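Local structure of peptidoglycan D,D-transpeptidase PbpA (Mycobacterium tuberculosis, 3UPN) at residues G277-P282 with V289-V294; Y189-T194 with V313-L318; Q391-T396 with A418-P423. The protein probably cross-links the peptide side chains of the peptidoglycan cell wall as a penicillin-binding D,D-transpeptidase and is probably required for regulating cell length. One frame throughout, in Å; residues are numbered along the deposited sequence.

Interaction 1 (G277-P282 with V289-V294); sequences GLDSPP and VAESTV
The carboxylate of Asp279 is gripped at both oxygens by the facing chain. Thr293 OG1 donates to Asp279 OD1 at 2.6 Å, and the backbone N of Val294 donates to Asp279 OD2 at 3.0 Å, almost straight (171° at the hydrogen). Both donors come in on the syn side, the amide standing further out of the carboxylate plane (32°) than the hydroxyl. Asp279 N in turn donates to Ser292 O at 2.7 Å. Asp279 thus ties down three consecutive residues and holds the type II turn Gly277-Ser280 against the extended segment 289-294. One water widens the grip, donating to Gly277 O and Ser280 O while accepting from Ser292 N. Glu291 runs out extended alongside Pro281, bringing its OE1 to 4.3 Å from Asp279 OD1; such close like charges may raise one pKa. Farther along, the ring of Pro282 packs against Val289, CB to CB at 3.9 Å, and at the other end Leu278 CD2 packs on Val294 CB. Gly277, at positive phi, closes helix 266-275 with a Schellman motif. Leu278 and Val294 both rest on Ala273 of that helix and on Phe195, while Val289 and Ser292 touch helix 317-328.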
loop_
_atom_site.group_PDB
_atom_site.type_symbol
_atom_site.label_atom_id
_atom_site.label_comp_id
_atom_site.label_asym_id
_atom_site.label_seq_id
_atom_site.Cartn_x
_atom_site.Cartn_y
_atom_site.Cartn_z
ATOM N N GLY A 277 -8.766 -4.099 9.896
ATOM C CA GLY A 277 -9.281 -3.443 8.723
ATOM C C GLY A 277 -9.776 -4.313 7.598
ATOM O O GLY A 277 -10.126 -3.796 6.531
ATOM N N LEU A 278 -9.817 -5.623 7.802
ATOM C CA LEU A 278 -10.312 -6.511 6.759
ATOM C C LEU A 278 -11.813 -6.612 6.847
ATOM O O LEU A 278 -12.367 -6.604 7.947
ATOM C CB LEU A 278 -9.689 -7.900 6.861
ATOM C CG LEU A 278 -8.344 -8.122 6.165
ATOM C CD1 LEU A 278 -7.242 -7.278 6.799
ATOM C CD2 LEU A 278 -7.998 -9.599 6.236
ATOM N N ASP A 279 -12.472 -6.701 5.689
ATOM C CA ASP A 279 -13.931 -6.803 5.606
ATOM C C ASP A 279 -14.582 -5.584 6.238
ATOM O O ASP A 279 -15.677 -5.656 6.806
ATOM C CB ASP A 279 -14.427 -8.092 6.277
ATOM C CG ASP A 279 -13.973 -9.329 5.546
ATOM O OD1 ASP A 279 -14.406 -9.521 4.388
ATOM O OD2 ASP A 279 -13.178 -10.099 6.132
ATOM N N SER A 280 -13.866 -4.475 6.145
ATOM C CA SER A 280 -14.271 -3.203 6.688
ATOM C C SER A 280 -14.157 -2.181 5.564
ATOM O O SER A 280 -13.064 -1.991 5.022
ATOM C CB SER A 280 -13.337 -2.830 7.830
ATOM O OG SER A 280 -13.879 -1.792 8.609
ATOM N N PRO A 281 -15.278 -1.522 5.205
ATOM C CA PRO A 281 -15.288 -0.612 4.042
ATOM C C PRO A 281 -14.280 0.529 4.211
ATOM O O PRO A 281 -14.380 1.297 5.162
ATOM C CB PRO A 281 -16.734 -0.085 3.997
ATOM C CG PRO A 281 -17.298 -0.353 5.367
ATOM C CD PRO A 281 -16.591 -1.574 5.891
ATOM N N PRO A 282 -13.288 0.629 3.304
ATOM C CA PRO A 282 -12.252 1.649 3.490
ATOM C C PRO A 282 -12.786 3.061 3.240
ATOM O O PRO A 282 -13.633 3.261 2.356
ATOM C CB PRO A 282 -11.203 1.286 2.422
ATOM C CG PRO A 282 -11.581 -0.074 1.932
ATOM C CD PRO A 282 -13.058 -0.153 2.077
ATOM N N VAL A 289 -10.212 2.834 -2.229
ATOM C CA VAL A 289 -9.364 1.679 -1.965
ATOM C C VAL A 289 -10.242 0.437 -2.042
ATOM O O VAL A 289 -11.295 0.397 -1.406
ATOM C CB VAL A 289 -8.714 1.808 -0.562
ATOM C CG1 VAL A 289 -7.855 0.594 -0.219
ATOM C CG2 VAL A 289 -7.890 3.087 -0.467
ATOM N N ALA A 290 -9.831 -0.569 -2.811
ATOM C CA ALA A 290 -10.543 -1.856 -2.829
ATOM C C ALA A 290 -10.628 -2.453 -1.406
ATOM O O ALA A 290 -9.708 -2.272 -0.611
ATOM C CB ALA A 290 -9.873 -2.842 -3.786
ATOM N N GLU A 291 -11.734 -3.133 -1.094
ATOM C CA GLU A 291 -11.901 -3.766 0.221
ATOM C C GLU A 291 -11.067 -5.047 0.305
ATOM O O GLU A 291 -10.998 -5.823 -0.660
ATOM C CB GLU A 291 -13.376 -4.044 0.547
ATOM C CG GLU A 291 -13.630 -4.367 2.051
ATOM C CD GLU A 291 -15.088 -4.607 2.385
ATOM O OE1 GLU A 291 -15.491 -5.787 2.486
ATOM O OE2 GLU A 291 -15.836 -3.617 2.538
ATOM N N SER A 292 -10.403 -5.233 1.450
ATOM C CA SER A 292 -9.662 -6.464 1.736
ATOM C C SER A 292 -10.568 -7.403 2.520
ATOM O O SER A 292 -11.526 -6.955 3.153
ATOM C CB SER A 292 -8.403 -6.175 2.543
ATOM O OG SER A 292 -7.554 -5.284 1.856
ATOM N N THR A 293 -10.254 -8.696 2.476
ATOM C CA THR A 293 -11.104 -9.712 3.074
ATOM C C THR A 293 -10.309 -10.875 3.656
ATOM O O THR A 293 -9.217 -11.209 3.182
ATOM C CB THR A 293 -12.192 -10.224 2.087
ATOM O OG1 THR A 293 -13.116 -11.062 2.789
ATOM C CG2 THR A 293 -11.594 -11.000 0.909
ATOM N N VAL A 294 -10.862 -11.468 4.710
ATOM C CA VAL A 294 -10.311 -12.664 5.303
ATOM C C VAL A 294 -10.948 -13.880 4.618
ATOM O O VAL A 294 -10.409 -14.993 4.657
ATOM C CB VAL A 294 -10.534 -12.658 6.843
ATOM C CG1 VAL A 294 -12.019 -12.880 7.199
ATOM C CG2 VAL A 294 -9.621 -13.670 7.543
HETATM O O HOH W 1 -10.669 -3.296 3.665
#

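Interaction 2 (Y189-T194 with V313-L318); sequences YPPGST and VALTPL. With IM2 ((5R)-5-[(1S,2R)-1-formyl-2-hydroxypropyl]-3-[(2-{[(E)-iminomethyl]amino}ethyl)sulfanyl]-4,5-dihydro-1H-pyrrole-2-carbox ylic acid), chain C.
Tyr189 meets Leu315 in a single antiparallel bridge, a hydrogen-bonded pair: Tyr189 N donates to Leu315 O at 2.7 Å, and Leu315 N returns the bond to Tyr189 O at 2.8 Å. Each donor stands well above the plane of the carbonyl it meets. The phenol ring, its CG beside the backbone N (chi1 -54°), turns an edge to Pro317, whose CD is 4.0 Å from Tyr189 CE2. Pro190 gives Val313 O a CA-H...O contact, with 3.3 Å between Pro190 CA and that oxygen. Pro191, the next residue that could bond across, has no N-H to give. It makes instead the tightest apolar touch, its CG set against Val313 CG1 at 3.5 Å; Val313 carries CG1 anti to the backbone N (chi1 -169°), and the two side chains cross at about a right angle. Gly192, at positive phi, then swings the chain away from 313-318 toward the active site. Ser193, first residue of the SxxK motif and probably the acyl-ester nucleophile, is acylated in this model: Ser193 OG is covalently bonded to C7 of the opened carbapenem IM2 at 1.4 Å. Thr194 folds back, its OG1 and N both donating to Pro191 O from one face of that carbonyl, the hydroxyl at 2.6 Å. The two bonds close the turn 191-194 around the serine, just ahead of helix 196-205. Thr194 OG1 is also hydrogen-bonded to Asn320 ND2 of helix 317-328, which Thr316 N-caps through Ala319 N. Pro317 lies on Ala132 and Val134 of strand 131-136, while Tyr189 and Thr194 lean on Trp413 of strand 411-418.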
loop_
_atom_site.group_PDB
_atom_site.type_symbol
_atom_site.label_atom_id
_atom_site.label_comp_id
_atom_site.label_asym_id
_atom_site.label_seq_id
_atom_site.Cartn_x
_atom_site.Cartn_y
_atom_site.Cartn_z
ATOM N N TYR A 189 -4.439 -9.007 -3.251
ATOM C CA TYR A 189 -3.564 -10.175 -3.429
ATOM C C TYR A 189 -3.595 -11.022 -2.153
ATOM O O TYR A 189 -3.733 -10.473 -1.062
ATOM C CB TYR A 189 -2.120 -9.729 -3.700
ATOM C CG TYR A 189 -1.993 -8.760 -4.857
ATOM C CD1 TYR A 189 -1.733 -9.224 -6.152
ATOM C CD2 TYR A 189 -2.158 -7.379 -4.662
ATOM C CE1 TYR A 189 -1.627 -8.338 -7.220
ATOM C CE2 TYR A 189 -2.058 -6.480 -5.728
ATOM C CZ TYR A 189 -1.792 -6.975 -7.006
ATOM O OH TYR A 189 -1.687 -6.112 -8.061
ATOM N N PRO A 190 -3.483 -12.360 -2.291
ATOM C CA PRO A 190 -3.233 -13.198 -1.122
ATOM C C PRO A 190 -1.973 -12.710 -0.394
ATOM O O PRO A 190 -0.950 -12.467 -1.044
ATOM C CB PRO A 190 -3.062 -14.604 -1.706
ATOM C CG PRO A 190 -2.942 -14.422 -3.186
ATOM C CD PRO A 190 -3.606 -13.147 -3.534
ATOM N N PRO A 191 -2.078 -12.463 0.931
ATOM C CA PRO A 191 -0.963 -12.004 1.755
ATOM C C PRO A 191 0.083 -13.068 2.114
ATOM O O PRO A 191 1.186 -12.709 2.526
ATOM C CB PRO A 191 -1.668 -11.490 3.026
ATOM C CG PRO A 191 -2.863 -12.338 3.132
ATOM C CD PRO A 191 -3.330 -12.511 1.708
ATOM N N GLY A 192 -0.258 -14.348 1.972
ATOM C CA GLY A 192 0.648 -15.454 2.339
ATOM C C GLY A 192 1.247 -15.313 3.739
ATOM O O GLY A 192 0.540 -14.950 4.693
ATOM N N SER A 193 2.554 -15.564 3.847
ATOM C CA SER A 193 3.275 -15.528 5.130
ATOM C C SER A 193 3.061 -14.252 5.971
ATOM O O SER A 193 3.119 -14.305 7.204
ATOM C CB SER A 193 4.783 -15.811 4.924
ATOM O OG SER A 193 5.083 -17.215 4.838
ATOM N N THR A 194 2.804 -13.117 5.323
ATOM C CA THR A 194 2.598 -11.854 6.065
ATOM C C THR A 194 1.373 -11.907 6.985
ATOM O O THR A 194 1.328 -11.227 8.008
ATOM C CB THR A 194 2.507 -10.613 5.141
ATOM O OG1 THR A 194 1.382 -10.741 4.255
ATOM C CG2 THR A 194 3.799 -10.434 4.345
ATOM N N VAL A 313 -8.144 -15.260 1.620
ATOM C CA VAL A 313 -7.613 -13.994 2.137
ATOM C C VAL A 313 -7.005 -13.189 0.981
ATOM O O VAL A 313 -6.183 -13.700 0.225
ATOM C CB VAL A 313 -6.580 -14.194 3.272
ATOM C CG1 VAL A 313 -6.260 -12.873 3.939
ATOM C CG2 VAL A 313 -7.103 -15.165 4.297
ATOM N N ALA A 314 -7.425 -11.935 0.853
ATOM C CA ALA A 314 -6.922 -11.041 -0.174
ATOM C C ALA A 314 -6.845 -9.626 0.375
ATOM O O ALA A 314 -7.818 -9.114 0.929
ATOM C CB ALA A 314 -7.808 -11.108 -1.442
ATOM N N LEU A 315 -5.675 -9.009 0.223
ATOM C CA LEU A 315 -5.376 -7.674 0.756
ATOM C C LEU A 315 -4.839 -6.775 -0.339
ATOM O O LEU A 315 -4.159 -7.253 -1.242
ATOM C CB LEU A 315 -4.290 -7.781 1.854
ATOM C CG LEU A 315 -4.743 -7.835 3.318
ATOM C CD1 LEU A 315 -5.649 -9.043 3.582
ATOM C CD2 LEU A 315 -3.555 -7.824 4.271
ATOM N N THR A 316 -5.130 -5.475 -0.252
ATOM C CA THR A 316 -4.437 -4.473 -1.052
ATOM C C THR A 316 -3.069 -4.266 -0.414
ATOM O O THR A 316 -2.912 -4.464 0.802
ATOM C CB THR A 316 -5.176 -3.086 -1.084
ATOM O OG1 THR A 316 -5.235 -2.534 0.229
ATOM C CG2 THR A 316 -6.587 -3.194 -1.626
ATOM N N PRO A 317 -2.055 -3.910 -1.217
ATOM C CA PRO A 317 -0.806 -3.493 -0.592
ATOM C C PRO A 317 -0.958 -2.410 0.485
ATOM O O PRO A 317 -0.211 -2.425 1.465
ATOM C CB PRO A 317 0.028 -2.991 -1.785
ATOM C CG PRO A 317 -0.446 -3.820 -2.909
ATOM C CD PRO A 317 -1.937 -3.948 -2.696
ATOM N N LEU A 318 -1.873 -1.458 0.294
ATOM C CA LEU A 318 -2.120 -0.453 1.331
ATOM C C LEU A 318 -2.607 -1.070 2.665
ATOM O O LEU A 318 -2.135 -0.686 3.738
ATOM C CB LEU A 318 -3.071 0.669 0.831
ATOM C CG LEU A 318 -3.569 1.707 1.860
ATOM C CD1 LEU A 318 -2.418 2.465 2.536
ATOM C CD2 LEU A 318 -4.586 2.699 1.206
HETATM C C7 IM2 C . 4.900 -17.913 3.655
HETATM C C2 IM2 C . 9.114 -17.941 2.937
HETATM C C6 IM2 C . 5.947 -18.815 2.985
HETATM C C5 IM2 C . 7.235 -19.121 3.780
HETATM C C3 IM2 C . 8.768 -17.387 4.096
HETATM O O7 IM2 C . 3.820 -17.778 3.093
HETATM C C61 IM2 C . 5.290 -20.082 2.380
HETATM O O62 IM2 C . 3.871 -20.134 2.591
HETATM C C62 IM2 C . 5.899 -21.407 2.844
HETATM N N4 IM2 C . 7.641 -17.931 4.529
HETATM C C31 IM2 C . 9.462 -16.351 4.855
HETATM O O31 IM2 C . 10.346 -16.672 5.689
HETATM O O32 IM2 C . 9.149 -15.162 4.644
HETATM S S21 IM2 C . 10.091 -17.274 1.741
HETATM C C22 IM2 C . 11.714 -16.895 2.341
HETATM C C23 IM2 C . 12.008 -15.403 2.167
HETATM N N24 IM2 C . 13.152 -15.111 3.030
HETATM C C25 IM2 C . 13.465 -13.952 3.265
HETATM N N26 IM2 C . 13.815 -12.779 3.268
HETATM C C1 IM2 C . 8.418 -19.268 2.805
#

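Interaction 3 (Q391-T396 with A418-P423); sequences QIASKT and APAQAP. With IM2 ((5R)-5-[(1S,2R)-1-formyl-2-hydroxypropyl]-3-[(2-{[(E)-iminomethyl]amino}ethyl)sulfanyl]-4,5-dihydro-1H-pyrrole-2-carbox ylic acid), chain C.
The turn after strand 411-418 closes here over the start of the edge strand 393-399 of the antiparallel sheet. A single backbone hydrogen bond joins the two: Ala420 N donates to Gln391 O at 2.8 Å, the amide tilted 33° from the carbonyl plane. The same oxygen is approached by Pro419 CA at 3.3 Å, a CA-H...O contact, so one carbonyl receives two successive residues of the turn. A cis peptide bond before Pro419 bends the chain as it leaves Ala418.

Small methyl groups fill in beside this bond. Ala418 CB meets Ile392 CG1 at 3.9 Å, and Ala420 CB lies 4.1 Å from Ala393 CB. Gln391 runs out extended, CG anti to its own N, with its CB beside the end of the Gln421 side chain; Gln421 is bent at chi2 (-82°) to come back across it, and the two amide planes stand 64° apart.

In the penicillin-binding fold this edge strand borders the active-site cleft, and its Lys395-Thr396 pair, followed by a glycine, has the form of the family's KTG motif. Well away from the turn, Thr396 OG1 donates to O32 of the bound ligand's carboxylate at 2.5 Å. Lys395 curls back so that its NZ donates to Thr396 O at 3.0 Å, and NZ is also hydrogen-bonded to Ser252 OG. Around the turn itself, Ala420 and Gln391 touch Val375 of helix 364-380, while Ala418 and Ile392 pack on Ile454 of helix 446-458.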
loop_
_atom_site.group_PDB
_atom_site.type_symbol
_atom_site.label_atom_id
_atom_site.label_comp_id
_atom_site.label_asym_id
_atom_site.label_seq_id
_atom_site.Cartn_x
_atom_site.Cartn_y
_atom_site.Cartn_z
ATOM N N GLN A 391 17.165 -0.369 13.583
ATOM C CA GLN A 391 16.454 -1.625 13.779
ATOM C C GLN A 391 15.119 -1.648 13.025
ATOM O O GLN A 391 14.274 -0.763 13.190
ATOM C CB GLN A 391 16.241 -1.883 15.271
ATOM C CG GLN A 391 15.904 -3.322 15.625
ATOM C CD GLN A 391 15.698 -3.507 17.114
ATOM O OE1 GLN A 391 14.855 -2.841 17.725
ATOM N NE2 GLN A 391 16.476 -4.414 17.715
ATOM N N ILE A 392 14.938 -2.678 12.206
ATOM C CA ILE A 392 13.733 -2.846 11.408
ATOM C C ILE A 392 12.914 -4.012 11.958
ATOM O O ILE A 392 13.464 -5.078 12.246
ATOM C CB ILE A 392 14.087 -3.080 9.893
ATOM C CG1 ILE A 392 14.817 -1.854 9.317
ATOM C CG2 ILE A 392 12.847 -3.442 9.090
ATOM C CD1 ILE A 392 15.425 -2.029 7.914
ATOM N N ALA A 393 11.608 -3.803 12.129
ATOM C CA ALA A 393 10.695 -4.910 12.394
ATOM C C ALA A 393 10.011 -5.274 11.083
ATOM O O ALA A 393 9.526 -4.389 10.377
ATOM C CB ALA A 393 9.687 -4.523 13.436
ATOM N N SER A 394 9.977 -6.563 10.745
ATOM C CA SER A 394 9.390 -6.974 9.478
ATOM C C SER A 394 8.765 -8.359 9.465
ATOM O O SER A 394 8.969 -9.162 10.379
ATOM C CB SER A 394 10.408 -6.855 8.336
ATOM O OG SER A 394 11.407 -7.853 8.391
ATOM N N LYS A 395 7.972 -8.600 8.422
ATOM C CA LYS A 395 7.536 -9.926 8.029
ATOM C C LYS A 395 7.639 -10.068 6.499
ATOM O O LYS A 395 6.937 -9.374 5.750
ATOM C CB LYS A 395 6.114 -10.209 8.503
ATOM C CG LYS A 395 5.660 -11.652 8.307
ATOM C CD LYS A 395 6.372 -12.604 9.272
ATOM C CE LYS A 395 6.060 -14.064 8.986
ATOM N NZ LYS A 395 6.942 -14.616 7.911
ATOM N N THR A 396 8.531 -10.954 6.061
ATOM C CA THR A 396 8.647 -11.356 4.666
ATOM C C THR A 396 7.653 -12.481 4.387
ATOM O O THR A 396 7.108 -13.077 5.312
ATOM C CB THR A 396 10.068 -11.877 4.336
ATOM O OG1 THR A 396 10.354 -13.012 5.160
ATOM C CG2 THR A 396 11.123 -10.823 4.599
ATOM N N ALA A 418 10.079 0.987 10.921
ATOM C CA ALA A 418 11.391 1.344 11.455
ATOM C C ALA A 418 11.465 2.822 11.827
ATOM O O ALA A 418 10.718 3.623 11.274
ATOM C CB ALA A 418 12.485 1.001 10.448
ATOM N N PRO A 419 12.339 3.182 12.790
ATOM C CA PRO A 419 13.059 2.280 13.702
ATOM C C PRO A 419 12.063 1.552 14.605
ATOM O O PRO A 419 11.078 2.150 15.017
ATOM C CB PRO A 419 13.933 3.235 14.521
ATOM C CG PRO A 419 14.078 4.450 13.662
ATOM C CD PRO A 419 12.727 4.585 13.005
ATOM N N ALA A 420 12.299 0.274 14.891
ATOM C CA ALA A 420 11.319 -0.539 15.617
ATOM C C ALA A 420 10.955 0.036 16.991
ATOM O O ALA A 420 9.831 -0.146 17.473
ATOM C CB ALA A 420 11.812 -1.963 15.750
ATOM N N GLN A 421 11.910 0.746 17.589
ATOM C CA GLN A 421 11.805 1.315 18.937
ATOM C C GLN A 421 10.909 2.547 19.002
ATOM O O GLN A 421 10.192 2.743 19.987
ATOM C CB GLN A 421 13.209 1.656 19.482
ATOM C CG GLN A 421 14.181 2.344 18.463
ATOM C CD GLN A 421 14.896 1.358 17.513
ATOM O OE1 GLN A 421 14.578 0.167 17.475
ATOM N NE2 GLN A 421 15.872 1.863 16.752
ATOM N N ALA A 422 10.981 3.381 17.964
ATOM C CA ALA A 422 10.118 4.554 17.811
ATOM C C ALA A 422 9.951 4.827 16.315
ATOM O O ALA A 422 10.691 5.628 15.739
ATOM C CB ALA A 422 10.713 5.771 18.531
ATOM N N PRO A 423 8.994 4.129 15.680
ATOM C CA PRO A 423 8.831 4.071 14.216
ATOM C C PRO A 423 8.414 5.390 13.555
ATOM O O PRO A 423 7.530 6.083 14.059
ATOM C CB PRO A 423 7.748 2.999 14.027
ATOM C CG PRO A 423 7.704 2.241 15.354
ATOM C CD PRO A 423 7.995 3.295 16.372
HETATM C C7 IM2 C . 4.900 -17.913 3.655
HETATM C C2 IM2 C . 9.114 -17.941 2.937
HETATM C C6 IM2 C . 5.947 -18.815 2.985
HETATM C C5 IM2 C . 7.235 -19.121 3.780
HETATM C C3 IM2 C . 8.768 -17.387 4.096
HETATM O O7 IM2 C . 3.820 -17.778 3.093
HETATM C C61 IM2 C . 5.290 -20.082 2.380
HETATM O O62 IM2 C . 3.871 -20.134 2.591
HETATM C C62 IM2 C . 5.899 -21.407 2.844
HETATM N N4 IM2 C . 7.641 -17.931 4.529
HETATM C C31 IM2 C . 9.462 -16.351 4.855
HETATM O O31 IM2 C . 10.346 -16.672 5.689
HETATM O O32 IM2 C . 9.149 -15.162 4.644
HETATM S S21 IM2 C . 10.091 -17.274 1.741
HETATM C C22 IM2 C . 11.714 -16.895 2.341
HETATM C C23 IM2 C . 12.008 -15.403 2.167
HETATM N N24 IM2 C . 13.152 -15.111 3.030
HETATM C C25 IM2 C . 13.465 -13.952 3.265
HETATM N N26 IM2 C . 13.815 -12.779 3.268
HETATM C C1 IM2 C . 8.418 -19.268 2.805
#

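In the fold
Interaction 2 is the buried one; interactions 1 and 3 are both partly buried, with surface-facing residues at their margins. Interactions 1 and 2 adjoin, for Thr293 N probably bonds to Ala314 O and Ser292 OG to Thr316 N, so 313-318 lies between 289-294 and 189-194. Interactions 2 and 3 meet at the cleft, where Ser193 and Thr194 pack on Lys395 and both contacts touch the ligand, one by a covalent bond and one by a hydrogen bond. Interactions 1 and 3 stay about 14 Å apart at their nearest atoms. Chemistry follows place: a carboxylate and a water in the first, a backbone bridge with proline packing in the second, and one backbone bond among methyl groups in the third.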